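Local coordinates for protein mRNA-decapping enzyme subunit 1 (PDB 1Q67) that activates mRNA decapping as the partner of Dcp2 in the complex that removes the 7-methylguanine cap in normal turnover and nonsense-mediated decay, at residues B[66-71]-B[141-146]; B[42-47]-B[203-208]. One frame throughout, in Å; residues are numbered along the deposited sequence.

Contact 1. Residues B[66-71]-B[141-146]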
loop_
_atom_site.group_PDB
_atom_site.type_symbol
_atom_site.label_atom_id
_atom_site.label_comp_id
_atom_site.label_asym_id
_atom_site.label_seq_id
_atom_site.Cartn_x
_atom_site.Cartn_y
_atom_site.Cartn_z
ATOM N N ALA B 66 11.478 -0.342 7.476
ATOM C CA ALA B 66 12.566 -0.264 8.436
ATOM C C ALA B 66 13.845 0.232 7.778
ATOM O O ALA B 66 14.074 -0.008 6.593
ATOM C CB ALA B 66 12.821 -1.634 9.071
ATOM N N ILE B 67 14.658 0.931 8.565
ATOM C CA ILE B 67 15.950 1.435 8.129
ATOM C C ILE B 67 16.919 0.860 9.145
ATOM O O ILE B 67 16.715 0.973 10.356
ATOM C CB ILE B 67 15.994 2.960 8.136
ATOM C CG1 ILE B 67 15.083 3.477 7.022
ATOM C CG2 ILE B 67 17.431 3.448 7.929
ATOM C CD1 ILE B 67 14.844 4.940 7.082
ATOM N N TYR B 68 17.972 0.226 8.656
ATOM C CA TYR B 68 18.898 -0.421 9.561
ATOM C C TYR B 68 20.345 -0.303 9.116
ATOM O O TYR B 68 20.634 -0.054 7.948
ATOM C CB TYR B 68 18.508 -1.896 9.663
ATOM C CG TYR B 68 18.458 -2.560 8.310
ATOM C CD1 TYR B 68 19.550 -3.276 7.825
ATOM C CD2 TYR B 68 17.326 -2.455 7.498
ATOM C CE1 TYR B 68 19.519 -3.878 6.577
ATOM C CE2 TYR B 68 17.288 -3.051 6.232
ATOM C CZ TYR B 68 18.394 -3.766 5.787
ATOM O OH TYR B 68 18.380 -4.387 4.557
ATOM N N LEU B 69 21.242 -0.507 10.070
ATOM C CA LEU B 69 22.672 -0.443 9.826
ATOM C C LEU B 69 23.156 -1.821 9.393
ATOM O O LEU B 69 22.747 -2.841 9.953
ATOM C CB LEU B 69 23.397 0.004 11.096
ATOM C CG LEU B 69 24.898 0.283 10.946
ATOM C CD1 LEU B 69 25.323 1.384 11.914
ATOM C CD2 LEU B 69 25.677 -0.990 11.191
ATOM N N ARG B 70 24.016 -1.848 8.386
ATOM C CA ARG B 70 24.541 -3.102 7.883
ATOM C C ARG B 70 25.997 -3.292 8.309
ATOM O O ARG B 70 26.734 -2.325 8.504
ATOM C CB ARG B 70 24.417 -3.137 6.359
ATOM C CG ARG B 70 22.991 -2.896 5.882
ATOM C CD ARG B 70 22.862 -2.928 4.371
ATOM N NE ARG B 70 22.864 -4.280 3.828
ATOM C CZ ARG B 70 23.864 -4.812 3.135
ATOM N NH1 ARG B 70 24.966 -4.107 2.894
ATOM N NH2 ARG B 70 23.754 -6.043 2.661
ATOM N N ASP B 71 26.403 -4.543 8.470
ATOM C CA ASP B 71 27.769 -4.839 8.861
ATOM C C ASP B 71 28.588 -5.093 7.604
ATOM O O ASP B 71 28.529 -6.175 7.027
ATOM C CB ASP B 71 27.817 -6.076 9.759
ATOM C CG ASP B 71 29.171 -6.260 10.422
ATOM O OD1 ASP B 71 30.207 -6.075 9.740
ATOM O OD2 ASP B 71 29.202 -6.597 11.627
ATOM N N GLY B 141 20.534 0.144 5.094
ATOM C CA GLY B 141 19.544 -0.401 4.197
ATOM C C GLY B 141 18.151 0.018 4.593
ATOM O O GLY B 141 17.877 0.356 5.744
ATOM N N LEU B 142 17.267 0.019 3.610
ATOM C CA LEU B 142 15.873 0.351 3.837
ATOM C C LEU B 142 15.097 -0.844 3.290
ATOM O O LEU B 142 15.452 -1.409 2.249
ATOM C CB LEU B 142 15.497 1.639 3.094
ATOM C CG LEU B 142 14.019 2.041 3.048
ATOM C CD1 LEU B 142 13.895 3.553 2.853
ATOM C CD2 LEU B 142 13.326 1.295 1.907
ATOM N N ILE B 143 14.058 -1.246 4.006
ATOM C CA ILE B 143 13.258 -2.367 3.555
ATOM C C ILE B 143 11.788 -2.186 3.914
ATOM O O ILE B 143 11.452 -1.611 4.941
ATOM C CB ILE B 143 13.798 -3.692 4.160
ATOM C CG1 ILE B 143 13.107 -4.888 3.513
ATOM C CG2 ILE B 143 13.620 -3.696 5.679
ATOM C CD1 ILE B 143 13.679 -6.225 3.960
ATOM N N ILE B 144 10.920 -2.635 3.020
ATOM C CA ILE B 144 9.492 -2.592 3.253
ATOM C C ILE B 144 9.036 -4.047 3.161
ATOM O O ILE B 144 9.262 -4.719 2.147
ATOM C CB ILE B 144 8.754 -1.755 2.208
ATOM C CG1 ILE B 144 9.141 -0.277 2.355
ATOM C CG2 ILE B 144 7.249 -1.910 2.403
ATOM C CD1 ILE B 144 8.575 0.607 1.273
ATOM N N LEU B 145 8.418 -4.534 4.232
ATOM C CA LEU B 145 7.954 -5.916 4.281
ATOM C C LEU B 145 6.442 -5.950 4.141
ATOM O O LEU B 145 5.736 -5.519 5.049
ATOM C CB LEU B 145 8.356 -6.548 5.618
ATOM C CG LEU B 145 9.844 -6.518 5.995
ATOM C CD1 LEU B 145 10.005 -6.439 7.499
ATOM C CD2 LEU B 145 10.533 -7.744 5.451
ATOM N N ASN B 146 5.940 -6.447 3.014
ATOM C CA ASN B 146 4.488 -6.522 2.822
ATOM C C ASN B 146 3.826 -7.336 3.923
ATOM O O ASN B 146 4.331 -8.387 4.313
ATOM C CB ASN B 146 4.143 -7.125 1.458
ATOM C CG ASN B 146 4.346 -6.139 0.329
ATOM O OD1 ASN B 146 4.723 -4.989 0.564
ATOM N ND2 ASN B 146 4.095 -6.576 -0.903
HETATM O O HOH W 1 17.166 -3.687 2.261
#
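Tyr68 lays one face of its ring over the backbone of Gly141, its partner in a hydrogen-bonded pair of the antiparallel strands 66-70 and 141-146. The CA of Gly141 makes a CH-pi contact, 4.1 Å from the centroid of the Tyr68 ring and 20° off the ring normal. Over the same ring, Gly141 O comes within 3.4 Å of Tyr68 CD2. The ring reaches across because its CG sits between the backbone N and the carbonyl carbon (chi1 55°), which swings it onto the neighbouring strand. A beta carbon built on Gly141 would fall 2.8 Å from Tyr68 CZ, a clash, so with the ring in this place a glycine is probably needed. Ile143 comes in obliquely, its CG2 3.8 Å from Tyr68 CE2, and the same methyl also meets the CB of Ala66. On the other side of the sheet, Ile67 CG1 and Leu142 CD1 touch more loosely at 4.3 Å, and Ile67 goes on to pack against helix 208-223. Four near-straight backbone bonds hold the register, among them Ala66 N to Ile143 O, with 165° at the hydrogen.

A water donates to Tyr68 OH at 2.7 Å and to Leu142 O at 2.9 Å, tying the end of the ring to the opposite strand. The hydroxyl is also bonded to Asp31, which forms a salt bridge with Arg70 NE as well; Asp136 pairs with Arg70 NH1. A leucine in place of Tyr68 would probably leave Gly141 without its flat aromatic cover and both Asp31 and the water short of a partner. The ring thus lies over a peptide whose polar atoms are already bonded in the ladder, while water, Asp31 and Arg70 are likely to fix its hydroxyl end.

Contact 2. Residues B[42-47]-B[203-208]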
loop_
_atom_site.group_PDB
_atom_site.type_symbol
_atom_site.label_atom_id
_atom_site.label_comp_id
_atom_site.label_asym_id
_atom_site.label_seq_id
_atom_site.Cartn_x
_atom_site.Cartn_y
_atom_site.Cartn_z
ATOM N N PRO B 42 5.013 1.054 11.227
ATOM C CA PRO B 42 3.997 0.048 10.872
ATOM C C PRO B 42 3.434 0.018 9.458
ATOM O O PRO B 42 3.301 -1.055 8.860
ATOM C CB PRO B 42 2.874 0.301 11.891
ATOM C CG PRO B 42 3.543 1.064 13.000
ATOM C CD PRO B 42 4.508 1.949 12.282
ATOM N N HIS B 43 3.089 1.185 8.927
ATOM C CA HIS B 43 2.474 1.240 7.610
ATOM C C HIS B 43 3.082 2.255 6.649
ATOM O O HIS B 43 3.070 3.457 6.913
ATOM C CB HIS B 43 0.982 1.530 7.789
ATOM C CG HIS B 43 0.340 0.708 8.865
ATOM N ND1 HIS B 43 0.110 -0.646 8.733
ATOM C CD2 HIS B 43 -0.056 1.034 10.119
ATOM C CE1 HIS B 43 -0.399 -1.117 9.856
ATOM N NE2 HIS B 43 -0.510 -0.119 10.715
ATOM N N ALA B 44 3.597 1.760 5.530
ATOM C CA ALA B 44 4.203 2.607 4.511
ATOM C C ALA B 44 3.873 2.018 3.152
ATOM O O ALA B 44 3.914 0.805 2.974
ATOM C CB ALA B 44 5.711 2.669 4.704
ATOM N N SER B 45 3.540 2.875 2.198
ATOM C CA SER B 45 3.189 2.418 0.861
ATOM C C SER B 45 4.174 3.026 -0.142
ATOM O O SER B 45 4.488 4.215 -0.074
ATOM C CB SER B 45 1.747 2.832 0.537
ATOM O OG SER B 45 1.328 2.262 -0.688
ATOM N N LEU B 46 4.643 2.203 -1.074
ATOM C CA LEU B 46 5.639 2.617 -2.052
ATOM C C LEU B 46 5.145 3.007 -3.454
ATOM O O LEU B 46 4.332 2.310 -4.065
ATOM C CB LEU B 46 6.689 1.502 -2.190
ATOM C CG LEU B 46 7.949 1.851 -2.987
ATOM C CD1 LEU B 46 8.763 2.881 -2.194
ATOM C CD2 LEU B 46 8.784 0.612 -3.232
ATOM N N TYR B 47 5.663 4.131 -3.951
ATOM C CA TYR B 47 5.349 4.628 -5.286
ATOM C C TYR B 47 6.659 4.972 -5.985
ATOM O O TYR B 47 7.670 5.241 -5.337
ATOM C CB TYR B 47 4.513 5.910 -5.247
ATOM C CG TYR B 47 3.156 5.790 -4.606
ATOM C CD1 TYR B 47 3.022 5.726 -3.219
ATOM C CD2 TYR B 47 2.000 5.772 -5.385
ATOM C CE1 TYR B 47 1.770 5.654 -2.625
ATOM C CE2 TYR B 47 0.743 5.702 -4.801
ATOM C CZ TYR B 47 0.634 5.644 -3.423
ATOM O OH TYR B 47 -0.611 5.596 -2.838
ATOM N N ILE B 203 7.344 7.519 -0.634
ATOM C CA ILE B 203 6.846 6.622 0.387
ATOM C C ILE B 203 5.793 7.320 1.232
ATOM O O ILE B 203 6.089 8.317 1.889
ATOM C CB ILE B 203 7.983 6.126 1.316
ATOM C CG1 ILE B 203 9.091 5.457 0.496
ATOM C CG2 ILE B 203 7.428 5.120 2.320
ATOM C CD1 ILE B 203 10.308 5.066 1.323
ATOM N N TRP B 204 4.562 6.809 1.193
ATOM C CA TRP B 204 3.482 7.374 1.999
ATOM C C TRP B 204 3.542 6.663 3.341
ATOM O O TRP B 204 3.482 5.437 3.403
ATOM C CB TRP B 204 2.104 7.127 1.368
ATOM C CG TRP B 204 0.986 7.681 2.215
ATOM C CD1 TRP B 204 0.601 8.986 2.306
ATOM C CD2 TRP B 204 0.197 6.964 3.180
ATOM N NE1 TRP B 204 -0.369 9.131 3.269
ATOM C CE2 TRP B 204 -0.640 7.904 3.818
ATOM C CE3 TRP B 204 0.111 5.616 3.561
ATOM C CZ2 TRP B 204 -1.548 7.544 4.830
ATOM C CZ3 TRP B 204 -0.799 5.253 4.571
ATOM C CH2 TRP B 204 -1.615 6.216 5.188
ATOM N N ILE B 205 3.661 7.429 4.414
ATOM C CA ILE B 205 3.734 6.843 5.739
ATOM C C ILE B 205 2.525 7.266 6.571
ATOM O O ILE B 205 2.246 8.452 6.719
ATOM C CB ILE B 205 5.037 7.260 6.446
ATOM C CG1 ILE B 205 6.241 6.747 5.641
ATOM C CG2 ILE B 205 5.055 6.713 7.865
ATOM C CD1 ILE B 205 7.589 7.190 6.179
ATOM N N HIS B 206 1.810 6.280 7.106
ATOM C CA HIS B 206 0.617 6.548 7.898
ATOM C C HIS B 206 0.880 7.348 9.173
ATOM O O HIS B 206 0.185 8.323 9.437
ATOM C CB HIS B 206 -0.095 5.244 8.254
ATOM C CG HIS B 206 -1.439 5.456 8.875
ATOM N ND1 HIS B 206 -2.517 5.941 8.164
ATOM C CD2 HIS B 206 -1.859 5.328 10.155
ATOM C CE1 HIS B 206 -3.540 6.106 8.981
ATOM N NE2 HIS B 206 -3.168 5.743 10.194
ATOM N N THR B 207 1.865 6.940 9.968
ATOM C CA THR B 207 2.173 7.673 11.195
ATOM C C THR B 207 2.762 9.023 10.791
ATOM O O THR B 207 3.896 9.101 10.319
ATOM C CB THR B 207 3.193 6.914 12.075
ATOM O OG1 THR B 207 2.696 5.600 12.362
ATOM C CG2 THR B 207 3.416 7.652 13.392
ATOM N N VAL B 208 1.979 10.080 10.973
ATOM C CA VAL B 208 2.393 11.428 10.608
ATOM C C VAL B 208 3.788 11.800 11.082
ATOM O O VAL B 208 4.659 12.096 10.270
ATOM C CB VAL B 208 1.403 12.485 11.150
ATOM C CG1 VAL B 208 1.859 13.888 10.742
ATOM C CG2 VAL B 208 -0.000 12.202 10.620
HETATM O O HOH W 2 3.289 4.064 9.639
#
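In the five-stranded sheet of the Dcp1 beta sandwich, Ser45 and Trp204 form a hydrogen-bonded pair between the antiparallel strands 43-50 and 200-205. Ser45 N gives a bond to Trp204 O at 2.8 Å, and Trp204 N returns one to Ser45 O at 2.9 Å. Beyond the last strand residue the ladder gains one more rung, His206 N to His43 O at 3.1 Å. The Trp204 indole lies along the turn that follows it: chi1 of 179° places CG beside the carbonyl carbon, and His206 N then sits over one ring face. Ser45 CB meets the indole at its edge, and Trp204 CH2 points in plane at the edge of the His206 ring.

Strand 200-205 runs through a short turn at His206 and Thr207 into the C-terminal helix 208-223, which packs on Ile205 and Trp204, consistent with the PH-like fold of the family. The inner face of the sheet is apolar: the Leu46 and Ile203 side chains cross obliquely, CD1 of Leu46 3.7 Å from CG1 of Ile203, Ala44 CB rests against Ile203 CG2 at 3.8 Å, and Leu65 of strand 64-70 touches Ala44, Ile203 and Ile205. The other face carries Ser45, whose OG bonds Lys58, and aromatic rings turned to a second subunit; the rings of His43, Trp204 and His206 meet rings of that neighbouring copy. His43 CB and His206 CB touch at 3.9 Å. At the corner near Pro42, a water accepts from His43 N at 3.0 Å and from Thr207 N at 3.2 Å.

Overall arrangement
The two contacts lie in different sheets of the sandwich, their centres about 14 Å apart, and contact 1 is nested within the chain loop closed by contact 2. Contact 1 sits nearer the centre of the chain and is almost wholly buried, whereas contact 2 is partly exposed and borders a second subunit. They meet through apolar residues: Ile144 CD1 lies 4.0 Å from Leu46 CB, and Leu142 CD1 4.2 Å from Ile203 CD1. Helix 208-223 touches both, through Ile67 in one and Ile205 in the other. Both are antiparallel ladders, but contact 1 is touched by no other chain and pairs Arg70 within its own subunit, while contact 2 turns the rings of His43, Trp204 and His206 to another copy.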